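Local coordinates for protein beta-glucosidase (Chaetomella raphigera, PDB 6JXG) that probably hydrolyses terminal, non-reducing beta-D-glucosyl residues with release of beta-D-glucose, as a secreted family 3 glycoside hydrolase of cellulose breakdown, at residues S128-L133 with K648-F653; A632-G637 with F668-K673; I28-G33 with N259-G264; F228-W233 with V249-D254. One frame throughout, in Å; residues are numbered along the deposited sequence.

Contact 1. Residues S128-L133 with K648-F653; sequences SPDPYL and KQLRGF
Arg651 lays its backbone over one face of the Tyr132 ring: CA of Arg651 stands 3.8 Å from the ring centroid, a CH-pi contact only 7° off the normal, and the peptide running on to Gly652 covers the same face. Tyr132 reaches that backbone because its CG is anti to its own N (chi1 -177°). Around this centre the apolar groups close in. Phe653 CE1 comes to 3.7 Å from Tyr132 CE2, while Leu133 CD1 makes an off-centre CH-pi contact with the Phe653 ring, 3.7 Å from CZ of that ring. Leu650 CD2 fills in between Tyr132 CD2 (4.0 Å) and Leu133 CB.

The strand side is a classic beta bulge, Arg651 and Gly652 both facing Leu634 in the fibronectin type III-like domain; the other side is the start of helix 131-147 of the N-terminal domain.

The polar work falls to Asp130, the N-cap. Its OD2 accepts from Leu133 N at 2.9 Å, almost straight (176°), through the anti lone pair. Its OD1 accepts a hydrogen bond from a water at 2.7 Å, and the same water donates to Leu650 O at 2.8 Å. Arg560 in a salt bridge and Tyr559 also hold that OD1, whereas Arg651 turns its NE to Asp674 O.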
loop_
_atom_site.group_PDB
_atom_site.type_symbol
_atom_site.label_atom_id
_atom_site.label_comp_id
_atom_site.label_asym_id
_atom_site.label_seq_id
_atom_site.Cartn_x
_atom_site.Cartn_y
_atom_site.Cartn_z
ATOM N N SER A 128 3.105 2.872 2.517
ATOM C CA SER A 128 4.145 3.828 3.045
ATOM C C SER A 128 5.195 3.223 3.952
ATOM O O SER A 128 4.965 2.236 4.627
ATOM C CB SER A 128 3.541 5.055 3.706
ATOM O OG SER A 128 3.379 4.907 5.079
ATOM N N PRO A 129 6.361 3.889 4.031
ATOM C CA PRO A 129 7.404 3.497 4.969
ATOM C C PRO A 129 7.197 3.970 6.411
ATOM O O PRO A 129 8.069 3.741 7.256
ATOM C CB PRO A 129 8.687 4.146 4.377
ATOM C CG PRO A 129 8.186 5.332 3.684
ATOM C CD PRO A 129 6.864 4.884 3.060
ATOM N N ASP A 130 6.016 4.508 6.721
ATOM C CA ASP A 130 5.599 4.724 8.096
ATOM C C ASP A 130 4.734 3.578 8.607
ATOM O O ASP A 130 3.668 3.285 8.067
ATOM C CB ASP A 130 4.791 5.998 8.255
ATOM C CG ASP A 130 4.464 6.240 9.702
ATOM O OD1 ASP A 130 5.420 6.691 10.416
ATOM O OD2 ASP A 130 3.322 5.922 10.130
ATOM N N PRO A 131 5.182 2.886 9.667
ATOM C CA PRO A 131 4.463 1.690 10.015
ATOM C C PRO A 131 3.065 1.964 10.561
ATOM O O PRO A 131 2.184 1.081 10.431
ATOM C CB PRO A 131 5.360 1.054 11.105
ATOM C CG PRO A 131 6.177 2.165 11.670
ATOM C CD PRO A 131 6.409 3.042 10.429
ATOM N N TYR A 132 2.837 3.123 11.224
ATOM C CA TYR A 132 1.533 3.410 11.810
ATOM C C TYR A 132 0.503 3.636 10.688
ATOM O O TYR A 132 -0.628 3.061 10.710
ATOM C CB TYR A 132 1.611 4.642 12.734
ATOM C CG TYR A 132 0.317 4.926 13.401
ATOM C CD1 TYR A 132 -0.041 4.263 14.554
ATOM C CD2 TYR A 132 -0.599 5.802 12.851
ATOM C CE1 TYR A 132 -1.278 4.536 15.189
ATOM C CE2 TYR A 132 -1.809 6.013 13.422
ATOM C CZ TYR A 132 -2.152 5.389 14.602
ATOM O OH TYR A 132 -3.435 5.700 15.146
ATOM N N LEU A 133 0.842 4.533 9.758
ATOM C CA LEU A 133 -0.036 4.793 8.606
ATOM C C LEU A 133 -0.300 3.527 7.838
ATOM O O LEU A 133 -1.447 3.212 7.415
ATOM C CB LEU A 133 0.568 5.842 7.671
ATOM C CG LEU A 133 -0.183 6.226 6.381
ATOM C CD1 LEU A 133 -1.543 6.746 6.744
ATOM C CD2 LEU A 133 0.596 7.263 5.618
ATOM N N LYS A 648 10.564 11.503 16.507
ATOM C CA LYS A 648 9.122 11.664 16.307
ATOM C C LYS A 648 8.637 10.406 15.556
ATOM O O LYS A 648 9.242 9.960 14.535
ATOM C CB LYS A 648 8.834 12.879 15.368
ATOM C CG LYS A 648 8.721 14.262 16.022
ATOM C CD LYS A 648 8.513 15.405 15.012
ATOM C CE LYS A 648 9.810 15.667 14.237
ATOM N NZ LYS A 648 9.986 16.883 13.420
ATOM N N GLN A 649 7.536 9.834 16.008
ATOM C CA GLN A 649 6.938 8.689 15.277
ATOM C C GLN A 649 5.450 8.928 15.173
ATOM O O GLN A 649 4.784 9.182 16.198
ATOM C CB GLN A 649 7.138 7.440 16.096
ATOM C CG GLN A 649 8.568 6.978 16.076
ATOM C CD GLN A 649 8.702 5.600 16.631
ATOM O OE1 GLN A 649 8.631 4.623 15.901
ATOM N NE2 GLN A 649 8.874 5.500 17.919
ATOM N N LEU A 650 4.909 8.827 13.964
ATOM C CA LEU A 650 3.511 9.051 13.751
ATOM C C LEU A 650 2.734 8.069 14.574
ATOM O O LEU A 650 3.018 6.881 14.471
ATOM C CB LEU A 650 3.145 8.826 12.281
ATOM C CG LEU A 650 1.735 9.235 11.916
ATOM C CD1 LEU A 650 1.416 10.710 11.943
ATOM C CD2 LEU A 650 1.210 8.582 10.633
ATOM N N ARG A 651 1.806 8.557 15.398
ATOM C CA ARG A 651 0.897 7.686 16.157
ATOM C C ARG A 651 -0.564 8.083 16.123
ATOM O O ARG A 651 -1.412 7.527 16.887
ATOM C CB ARG A 651 1.401 7.521 17.618
ATOM C CG ARG A 651 2.773 6.897 17.762
ATOM C CD ARG A 651 2.847 5.446 17.289
ATOM N NE ARG A 651 3.990 4.720 17.799
ATOM C CZ ARG A 651 4.889 4.053 17.087
ATOM N NH1 ARG A 651 4.828 3.994 15.749
ATOM N NH2 ARG A 651 5.855 3.440 17.707
ATOM N N GLY A 652 -0.915 8.976 15.213
ATOM C CA GLY A 652 -2.318 9.370 15.063
ATOM C C GLY A 652 -2.480 10.286 13.864
ATOM O O GLY A 652 -1.568 11.010 13.521
ATOM N N PHE A 653 -3.632 10.219 13.231
ATOM C CA PHE A 653 -3.989 11.190 12.217
ATOM C C PHE A 653 -5.467 11.243 12.122
ATOM O O PHE A 653 -6.151 10.233 12.405
ATOM C CB PHE A 653 -3.329 10.866 10.856
ATOM C CG PHE A 653 -3.671 9.502 10.293
ATOM C CD1 PHE A 653 -2.958 8.381 10.668
ATOM C CD2 PHE A 653 -4.698 9.352 9.376
ATOM C CE1 PHE A 653 -3.304 7.140 10.182
ATOM C CE2 PHE A 653 -5.031 8.130 8.832
ATOM C CZ PHE A 653 -4.301 6.995 9.207
HETATM O O HOH W 1 4.901 5.592 12.876
#

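Contact 2. Residues A632-G637 with F668-K673; sequences AQLYIG and FNLRRK
Leu634 and Phe668 lie on strands that run in roughly the same direction, 31° apart, with axes 9.2 Å from each other at the closest. That spacing belongs to two layers facing across a core: strand 632-637 is part of the four-stranded sheet and strand 668-671 edges the three-stranded one, together making the beta sandwich of the fibronectin type III-like domain. Alternation along the first strand sends Ala632, Leu634 and Ile636 inward, and Phe668 and Leu670 answer from the second.

The Phe668 ring is the broadest surface here. Leu634 CB sits over the middle of one face, 4.0 Å from the centroid, and Ala632 meets the rim, its CB in the ring plane at 3.8 Å from Phe668 CZ and its O 3.5 Å from CE1. Phe668 CG is turned anti to the carbonyl carbon (chi1 -45°), which brings the ring rim against Ala632. Val697 packs on both Leu634 and Phe668.

On the other side of strand 632-637, Tyr635 OH donates to Gln633 OE1 in the carbonyl plane, a short bond of 2.5 Å. Inside, Leu670 meets its partners tip to tip: its CD2 methyl touches Leu634 CD1 and Ile636 CD1, each at 3.8 Å.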
loop_
_atom_site.group_PDB
_atom_site.type_symbol
_atom_site.label_atom_id
_atom_site.label_comp_id
_atom_site.label_asym_id
_atom_site.label_seq_id
_atom_site.Cartn_x
_atom_site.Cartn_y
_atom_site.Cartn_z
ATOM N N ALA A 632 -4.749 16.465 10.263
ATOM C CA ALA A 632 -3.980 16.681 11.498
ATOM C C ALA A 632 -3.229 15.416 11.861
ATOM O O ALA A 632 -3.766 14.328 11.737
ATOM C CB ALA A 632 -4.880 17.066 12.597
ATOM N N GLN A 633 -2.017 15.569 12.363
ATOM C CA GLN A 633 -1.087 14.473 12.617
ATOM C C GLN A 633 -0.552 14.593 14.011
ATOM O O GLN A 633 -0.291 15.728 14.462
ATOM C CB GLN A 633 0.071 14.470 11.653
ATOM C CG GLN A 633 -0.419 14.319 10.227
ATOM C CD GLN A 633 0.556 14.800 9.185
ATOM O OE1 GLN A 633 1.748 14.543 9.265
ATOM N NE2 GLN A 633 0.038 15.478 8.178
ATOM N N LEU A 634 -0.375 13.428 14.644
ATOM C CA LEU A 634 0.227 13.287 15.959
ATOM C C LEU A 634 1.469 12.447 15.870
ATOM O O LEU A 634 1.394 11.286 15.427
ATOM C CB LEU A 634 -0.714 12.519 16.883
ATOM C CG LEU A 634 -0.627 12.551 18.399
ATOM C CD1 LEU A 634 -1.016 11.286 19.105
ATOM C CD2 LEU A 634 0.470 13.319 19.051
ATOM N N TYR A 635 2.578 13.004 16.364
ATOM C CA TYR A 635 3.905 12.376 16.462
ATOM C C TYR A 635 4.287 12.328 17.972
ATOM O O TYR A 635 3.969 13.260 18.791
ATOM C CB TYR A 635 4.971 13.141 15.659
ATOM C CG TYR A 635 4.693 13.168 14.166
ATOM C CD1 TYR A 635 5.233 12.223 13.322
ATOM C CD2 TYR A 635 3.805 14.090 13.626
ATOM C CE1 TYR A 635 4.942 12.232 11.950
ATOM C CE2 TYR A 635 3.508 14.097 12.257
ATOM C CZ TYR A 635 4.043 13.134 11.438
ATOM O OH TYR A 635 3.708 13.168 10.094
ATOM N N ILE A 636 4.851 11.199 18.353
ATOM C CA ILE A 636 5.225 10.946 19.739
ATOM C C ILE A 636 6.722 10.797 19.871
ATOM O O ILE A 636 7.381 10.167 19.031
ATOM C CB ILE A 636 4.490 9.724 20.241
ATOM C CG1 ILE A 636 3.003 10.138 20.304
ATOM C CG2 ILE A 636 5.060 9.239 21.561
ATOM C CD1 ILE A 636 2.123 9.211 21.045
ATOM N N GLY A 637 7.273 11.402 20.917
ATOM C CA GLY A 637 8.683 11.247 21.248
ATOM C C GLY A 637 8.730 10.460 22.521
ATOM O O GLY A 637 7.952 10.719 23.429
ATOM N N PHE A 668 -7.166 11.775 18.483
ATOM C CA PHE A 668 -6.213 10.699 18.256
ATOM C C PHE A 668 -6.320 9.730 19.424
ATOM O O PHE A 668 -5.932 10.101 20.511
ATOM C CB PHE A 668 -4.745 11.220 18.157
ATOM C CG PHE A 668 -4.603 12.444 17.288
ATOM C CD1 PHE A 668 -4.761 12.342 15.884
ATOM C CD2 PHE A 668 -4.438 13.695 17.845
ATOM C CE1 PHE A 668 -4.597 13.461 15.047
ATOM C CE2 PHE A 668 -4.363 14.844 17.000
ATOM C CZ PHE A 668 -4.419 14.719 15.596
ATOM N N ASN A 669 -6.794 8.503 19.175
ATOM C CA ASN A 669 -6.816 7.446 20.209
ATOM C C ASN A 669 -5.581 6.556 20.149
ATOM O O ASN A 669 -5.230 6.007 19.076
ATOM C CB ASN A 669 -8.096 6.639 20.045
ATOM C CG ASN A 669 -9.325 7.475 20.257
ATOM O OD1 ASN A 669 -9.446 8.180 21.279
ATOM N ND2 ASN A 669 -10.236 7.448 19.290
ATOM N N LEU A 670 -4.887 6.471 21.276
ATOM C CA LEU A 670 -3.620 5.802 21.363
ATOM C C LEU A 670 -3.760 4.420 22.000
ATOM O O LEU A 670 -4.363 4.251 23.096
ATOM C CB LEU A 670 -2.601 6.622 22.172
ATOM C CG LEU A 670 -2.204 7.933 21.540
ATOM C CD1 LEU A 670 -1.534 8.837 22.596
ATOM C CD2 LEU A 670 -1.234 7.667 20.393
ATOM N N ARG A 671 -3.258 3.430 21.286
ATOM C CA ARG A 671 -3.189 2.075 21.820
ATOM C C ARG A 671 -1.982 1.975 22.744
ATOM O O ARG A 671 -1.012 2.705 22.587
ATOM C CB ARG A 671 -3.026 1.071 20.665
ATOM C CG ARG A 671 -4.208 0.986 19.704
ATOM C CD ARG A 671 -3.824 0.235 18.459
ATOM N NE ARG A 671 -2.726 0.919 17.743
ATOM C CZ ARG A 671 -2.242 0.460 16.604
ATOM N NH1 ARG A 671 -2.759 -0.627 16.026
ATOM N NH2 ARG A 671 -1.225 1.062 16.062
ATOM N N ARG A 672 -1.982 1.040 23.658
ATOM C CA ARG A 672 -0.801 0.812 24.451
ATOM C C ARG A 672 0.431 0.609 23.592
ATOM O O ARG A 672 1.508 1.111 23.899
ATOM C CB ARG A 672 -1.034 -0.425 25.396
ATOM C CG ARG A 672 0.187 -0.801 26.214
ATOM C CD ARG A 672 -0.084 -1.580 27.551
ATOM N NE ARG A 672 -1.448 -1.985 27.625
ATOM C CZ ARG A 672 -2.395 -1.625 28.466
ATOM N NH1 ARG A 672 -2.233 -0.889 29.532
ATOM N NH2 ARG A 672 -3.573 -2.108 28.207
ATOM N N LYS A 673 0.291 -0.163 22.495
ATOM C CA LYS A 673 1.394 -0.419 21.566
ATOM C C LYS A 673 1.971 0.865 20.986
ATOM O O LYS A 673 3.142 0.927 20.699
ATOM C CB LYS A 673 0.932 -1.335 20.410
ATOM C CG LYS A 673 2.107 -1.931 19.680
ATOM C CD LYS A 673 1.639 -2.917 18.573
ATOM C CE LYS A 673 2.792 -3.632 17.920
ATOM N NZ LYS A 673 2.406 -4.585 16.832
#

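Contact 3. Residues I28-G33 with N259-G264; sequences IVTGVG and NYYLWG
Tyr261 and Trp263 both turn ring edges toward the 28-33 segment. Near the plane of the Tyr261 ring, along its edge, lie Gly31 O, Val32 O and Gly33 N, with Gly31 O 3.3 Å from Tyr261 CE1; Thr30 CG2 approaches the ring obliquely. The Trp263 indole has Val29 O in plane at its edge, and Thr30 OG1 near that plane. Val29 CG1 presses on it more obliquely, 3.3 Å from Trp263 CE3. This is tight, and the Val29 side chain, with chi1 at 113°, is turned away from a staggered position.

Two hydrogen bonds join the segments. Tyr261 OH donates to Val32 O at 2.8 Å, coming from well above the carbonyl plane (46° out of it) rather than along a lone pair. Gly33 follows directly, its CA 3.6 Å from that Tyr261 OH, where a side chain would collide with the hydroxyl. A phenylalanine in place of Tyr261 would probably keep the ring edge but strip Val32 O of this donor and free the turn before Gly33 to shift. The second bond runs from Gly264 N to Thr30 OG1, 2.9 Å and 156°; the same OG1 is bonded to Ala26 O in the last turn of helix 22-29.

Gly264 is the N-cap of helix 265-272, so the contact ties the end of one helix to the start of another on the flank of the N-terminal domain. Val29 also packs on Met284 and Ile288 of helix 278-294, and Trp263 rests against helix 239-245 while its NE1 bonds Thr239 O.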
loop_
_atom_site.group_PDB
_atom_site.type_symbol
_atom_site.label_atom_id
_atom_site.label_comp_id
_atom_site.label_asym_id
_atom_site.label_seq_id
_atom_site.Cartn_x
_atom_site.Cartn_y
_atom_site.Cartn_z
ATOM N N ILE A 28 -5.700 -29.934 -0.893
ATOM C CA ILE A 28 -6.074 -28.666 -0.320
ATOM C C ILE A 28 -4.853 -27.733 -0.099
ATOM O O ILE A 28 -4.971 -26.527 -0.195
ATOM C CB ILE A 28 -6.845 -28.845 0.995
ATOM C CG1 ILE A 28 -8.227 -29.418 0.703
ATOM C CG2 ILE A 28 -7.150 -27.536 1.715
ATOM C CD1 ILE A 28 -9.019 -29.891 1.939
ATOM N N VAL A 29 -3.667 -28.324 0.043
ATOM C CA VAL A 29 -2.497 -27.577 0.393
ATOM C C VAL A 29 -1.574 -27.382 -0.818
ATOM O O VAL A 29 -0.587 -26.615 -0.770
ATOM C CB VAL A 29 -1.937 -28.468 1.539
ATOM C CG1 VAL A 29 -0.672 -29.143 1.246
ATOM C CG2 VAL A 29 -2.454 -28.146 2.952
ATOM N N THR A 30 -1.878 -28.032 -1.928
ATOM C CA THR A 30 -0.989 -28.073 -3.063
ATOM C C THR A 30 -1.699 -27.516 -4.265
ATOM O O THR A 30 -2.700 -28.027 -4.717
ATOM C CB THR A 30 -0.521 -29.503 -3.410
ATOM O OG1 THR A 30 -0.118 -30.179 -2.230
ATOM C CG2 THR A 30 0.597 -29.492 -4.467
ATOM N N GLY A 31 -1.167 -26.392 -4.759
ATOM C CA GLY A 31 -1.696 -25.777 -5.941
ATOM C C GLY A 31 -1.755 -26.760 -7.097
ATOM O O GLY A 31 -0.882 -27.645 -7.223
ATOM N N VAL A 32 -2.713 -26.533 -8.003
ATOM C CA VAL A 32 -2.911 -27.485 -9.164
ATOM C C VAL A 32 -1.878 -27.344 -10.272
ATOM O O VAL A 32 -1.813 -28.198 -11.147
ATOM C CB VAL A 32 -4.297 -27.364 -9.819
ATOM C CG1 VAL A 32 -5.362 -27.656 -8.807
ATOM C CG2 VAL A 32 -4.500 -26.015 -10.462
ATOM N N GLY A 33 -1.062 -26.288 -10.228
ATOM C CA GLY A 33 -0.112 -26.018 -11.271
ATOM C C GLY A 33 -0.343 -24.667 -11.904
ATOM O O GLY A 33 -1.493 -24.233 -12.079
ATOM N N ASN A 259 5.218 -28.899 -13.906
ATOM C CA ASN A 259 4.497 -30.115 -13.617
ATOM C C ASN A 259 5.220 -30.889 -12.578
ATOM O O ASN A 259 4.997 -32.043 -12.446
ATOM C CB ASN A 259 4.287 -30.956 -14.898
ATOM C CG ASN A 259 3.207 -31.985 -14.746
ATOM O OD1 ASN A 259 2.214 -31.832 -13.958
ATOM N ND2 ASN A 259 3.414 -33.125 -15.446
ATOM N N TYR A 260 6.064 -30.233 -11.775
ATOM C CA TYR A 260 6.726 -30.924 -10.669
ATOM C C TYR A 260 6.239 -30.277 -9.364
ATOM O O TYR A 260 6.379 -29.057 -9.192
ATOM C CB TYR A 260 8.199 -30.803 -10.790
ATOM C CG TYR A 260 8.933 -31.547 -9.691
ATOM C CD1 TYR A 260 9.418 -32.814 -9.929
ATOM C CD2 TYR A 260 9.157 -30.969 -8.433
ATOM C CE1 TYR A 260 10.119 -33.513 -8.956
ATOM C CE2 TYR A 260 9.812 -31.680 -7.442
ATOM C CZ TYR A 260 10.298 -32.963 -7.736
ATOM O OH TYR A 260 11.000 -33.718 -6.811
ATOM N N TYR A 261 5.785 -31.107 -8.435
ATOM C CA TYR A 261 5.095 -30.664 -7.211
ATOM C C TYR A 261 5.872 -31.110 -5.951
ATOM O O TYR A 261 6.005 -32.328 -5.673
ATOM C CB TYR A 261 3.648 -31.213 -7.165
ATOM C CG TYR A 261 2.808 -30.755 -8.296
ATOM C CD1 TYR A 261 1.942 -29.681 -8.178
ATOM C CD2 TYR A 261 2.911 -31.385 -9.540
ATOM C CE1 TYR A 261 1.187 -29.264 -9.257
ATOM C CE2 TYR A 261 2.194 -30.961 -10.636
ATOM C CZ TYR A 261 1.296 -29.931 -10.499
ATOM O OH TYR A 261 0.578 -29.569 -11.616
ATOM N N LEU A 262 6.443 -30.144 -5.261
ATOM C CA LEU A 262 7.214 -30.454 -4.025
ATOM C C LEU A 262 6.332 -30.970 -2.936
ATOM O O LEU A 262 6.776 -31.686 -2.052
ATOM C CB LEU A 262 7.996 -29.212 -3.525
ATOM C CG LEU A 262 9.216 -28.906 -4.391
ATOM C CD1 LEU A 262 9.768 -27.510 -4.234
ATOM C CD2 LEU A 262 10.320 -29.912 -4.075
ATOM N N TRP A 263 5.047 -30.635 -3.011
ATOM C CA TRP A 263 4.043 -31.201 -2.073
ATOM C C TRP A 263 3.197 -32.275 -2.841
ATOM O O TRP A 263 3.806 -33.172 -3.414
ATOM C CB TRP A 263 3.251 -30.112 -1.386
ATOM C CG TRP A 263 3.952 -29.486 -0.221
ATOM C CD1 TRP A 263 5.236 -29.744 0.256
ATOM C CD2 TRP A 263 3.436 -28.436 0.621
ATOM N NE1 TRP A 263 5.504 -28.968 1.373
ATOM C CE2 TRP A 263 4.429 -28.130 1.583
ATOM C CE3 TRP A 263 2.266 -27.716 0.625
ATOM C CZ2 TRP A 263 4.237 -27.170 2.561
ATOM C CZ3 TRP A 263 2.069 -26.745 1.597
ATOM C CH2 TRP A 263 3.015 -26.519 2.597
ATOM N N GLY A 264 1.871 -32.230 -2.876
ATOM C CA GLY A 264 1.156 -33.310 -3.528
ATOM C C GLY A 264 1.569 -34.672 -2.901
ATOM O O GLY A 264 1.787 -34.767 -1.653
#

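Contact 4. Residues F228-W233 with V249-D254; sequences FVVSDW and VAMPGD
Met251 and Pro252 share one face of the Trp233 indole. Met251 CB stands 3.4 Å from the centroid of the six-membered ring, 10° off its normal, and Pro252 CD lies over the five-membered ring at 3.9 Å from its centroid. The Met251 chain bends as it runs beside the ring, giving an oblique Met-aromatic contact, SD to the six-membered centroid 4.6 Å. A cis peptide links Met251 to Pro252. Farther back, Val230 CG2 touches Met251 CG at 3.6 Å, and Val249 CG2 meets Phe228 CD1 at 3.5 Å.

Outside this apolar layer the backbones pair in parallel fashion. Val249 N donates to Val229 O, and Val249 O accepts from Ser231 N nearly along the C=O axis, so Val249 makes a single parallel bridge to Val230 at the outer strand of the barrel sheet. Next along, a side chain takes over: Ser231 OG accepts from Met251 N (2.9 Å, 164°) and donates to Asp232 O at 2.9 Å. With its OG between N and carbonyl carbon (chi1 68°), Ser231 can do both. The indole NE1 bonds Val40 O.

Cutting Trp233 back to an alanine is likely to open a gap beside Met251 and Pro252 and to take from Val40 O its indole donor.

In family 3 enzymes a Ser-Asp-Trp sequence of this kind commonly lies at the active site, and the one here is probably no exception. Asp232 points away from 249-254, with OD1 accepting from Trp233 N at 2.7 Å. The chemistry thus divides: apolar faces and backbone bonds fix both flanks of Asp232, while Ser231 O stays buried with no partner in the model.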
loop_
_atom_site.group_PDB
_atom_site.type_symbol
_atom_site.label_atom_id
_atom_site.label_comp_id
_atom_site.label_asym_id
_atom_site.label_seq_id
_atom_site.Cartn_x
_atom_site.Cartn_y
_atom_site.Cartn_z
ATOM N N PHE A 228 -3.890 -18.916 7.429
ATOM C CA PHE A 228 -3.013 -19.768 6.712
ATOM C C PHE A 228 -1.990 -18.923 5.934
ATOM O O PHE A 228 -2.256 -17.777 5.582
ATOM C CB PHE A 228 -3.733 -20.741 5.808
ATOM C CG PHE A 228 -4.343 -20.144 4.624
ATOM C CD1 PHE A 228 -3.663 -20.116 3.403
ATOM C CD2 PHE A 228 -5.671 -19.655 4.687
ATOM C CE1 PHE A 228 -4.251 -19.575 2.290
ATOM C CE2 PHE A 228 -6.274 -19.140 3.570
ATOM C CZ PHE A 228 -5.592 -19.117 2.331
ATOM N N VAL A 229 -0.814 -19.506 5.782
ATOM C CA VAL A 229 0.293 -18.913 5.003
ATOM C C VAL A 229 0.402 -19.543 3.641
ATOM O O VAL A 229 0.442 -20.745 3.514
ATOM C CB VAL A 229 1.630 -19.077 5.766
ATOM C CG1 VAL A 229 2.721 -18.403 4.941
ATOM C CG2 VAL A 229 1.521 -18.405 7.141
ATOM N N VAL A 230 0.439 -18.698 2.597
ATOM C CA VAL A 230 0.548 -19.134 1.241
ATOM C C VAL A 230 1.876 -18.675 0.655
ATOM O O VAL A 230 2.384 -17.609 1.005
ATOM C CB VAL A 230 -0.663 -18.694 0.459
ATOM C CG1 VAL A 230 -0.854 -17.170 0.442
ATOM C CG2 VAL A 230 -0.588 -19.253 -0.942
ATOM N N SER A 231 2.461 -19.470 -0.241
ATOM C CA SER A 231 3.710 -19.034 -0.833
ATOM C C SER A 231 3.532 -17.994 -1.863
ATOM O O SER A 231 2.563 -17.999 -2.633
ATOM C CB SER A 231 4.504 -20.206 -1.408
ATOM O OG SER A 231 3.836 -20.749 -2.520
ATOM N N ASP A 232 4.552 -17.133 -2.000
ATOM C CA ASP A 232 4.622 -16.399 -3.230
ATOM C C ASP A 232 4.871 -17.443 -4.323
ATOM O O ASP A 232 5.177 -18.616 -4.031
ATOM C CB ASP A 232 5.667 -15.269 -3.150
ATOM C CG ASP A 232 5.386 -14.108 -4.101
ATOM O OD1 ASP A 232 4.703 -14.316 -5.119
ATOM O OD2 ASP A 232 5.907 -12.979 -3.854
ATOM N N TRP A 233 4.704 -17.025 -5.586
ATOM C CA TRP A 233 4.555 -17.959 -6.661
ATOM C C TRP A 233 5.902 -18.591 -6.974
ATOM O O TRP A 233 6.828 -17.963 -7.462
ATOM C CB TRP A 233 3.865 -17.365 -7.859
ATOM C CG TRP A 233 2.380 -17.625 -7.941
ATOM C CD1 TRP A 233 1.717 -17.956 -9.067
ATOM C CD2 TRP A 233 1.362 -17.490 -6.907
ATOM N NE1 TRP A 233 0.376 -18.093 -8.825
ATOM C CE2 TRP A 233 0.122 -17.805 -7.511
ATOM C CE3 TRP A 233 1.373 -17.118 -5.553
ATOM C CZ2 TRP A 233 -1.085 -17.791 -6.808
ATOM C CZ3 TRP A 233 0.186 -17.100 -4.856
ATOM C CH2 TRP A 233 -1.049 -17.430 -5.491
ATOM N N VAL A 249 0.032 -23.437 2.218
ATOM C CA VAL A 249 -0.383 -23.616 0.839
ATOM C C VAL A 249 0.746 -23.275 -0.137
ATOM O O VAL A 249 1.348 -22.199 -0.055
ATOM C CB VAL A 249 -1.572 -22.707 0.478
ATOM C CG1 VAL A 249 -2.055 -22.957 -0.960
ATOM C CG2 VAL A 249 -2.724 -22.923 1.446
ATOM N N ALA A 250 1.007 -24.192 -1.069
ATOM C CA ALA A 250 2.061 -24.014 -2.049
ATOM C C ALA A 250 1.491 -23.571 -3.371
ATOM O O ALA A 250 0.782 -24.344 -4.003
ATOM C CB ALA A 250 2.867 -25.298 -2.242
ATOM N N MET A 251 1.798 -22.351 -3.776
ATOM C CA MET A 251 1.300 -21.840 -5.036
ATOM C C MET A 251 2.456 -21.509 -5.992
ATOM O O MET A 251 3.424 -20.957 -5.544
ATOM C CB MET A 251 0.513 -20.547 -4.765
ATOM C CG MET A 251 -0.868 -20.805 -4.207
ATOM S SD MET A 251 -1.909 -21.541 -5.513
ATOM C CE MET A 251 -2.865 -22.660 -4.507
ATOM N N PRO A 252 2.280 -21.650 -7.332
ATOM C CA PRO A 252 1.033 -22.216 -7.928
ATOM C C PRO A 252 0.911 -23.717 -7.818
ATOM O O PRO A 252 -0.085 -24.303 -8.353
ATOM C CB PRO A 252 1.126 -21.805 -9.393
ATOM C CG PRO A 252 2.598 -21.668 -9.665
ATOM C CD PRO A 252 3.219 -21.158 -8.373
ATOM N N GLY A 253 1.903 -24.355 -7.124
ATOM C CA GLY A 253 1.956 -25.810 -6.879
ATOM C C GLY A 253 3.178 -26.460 -7.535
ATOM O O GLY A 253 3.847 -27.341 -6.929
ATOM N N ASP A 254 3.459 -26.054 -8.777
ATOM C CA ASP A 254 4.652 -26.445 -9.474
ATOM C C ASP A 254 5.559 -25.230 -9.701
ATOM O O ASP A 254 5.248 -24.058 -9.278
ATOM C CB ASP A 254 4.339 -27.168 -10.795
ATOM C CG ASP A 254 3.606 -26.301 -11.805
ATOM O OD1 ASP A 254 3.354 -26.879 -12.876
ATOM O OD2 ASP A 254 3.317 -25.085 -11.558
#

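Overall arrangement
The four contacts form two pairs. Contacts 3 and 4 sit 9 Å apart between centres in the N-terminal barrel domain and touch directly, Val29 and Gly33 bonding backbone-to-backbone with Ala250 and Pro252; contact 4 is nested inside the loop that contact 3 closes. Contacts 1 and 2, also 9 Å apart, share the sheet in which strands 628-637 and 649-658 are neighbours, and their segments alternate along the chain. The pairs stand well apart: contacts 2 and 3 have centres 45 Å from each other, on opposite sides of the chain's centre. Contact 1 is the bridge, spanning over 500 residues to seat the fibronectin type III-like sandwich, in whose interior contact 2 lies, on the barrel domain.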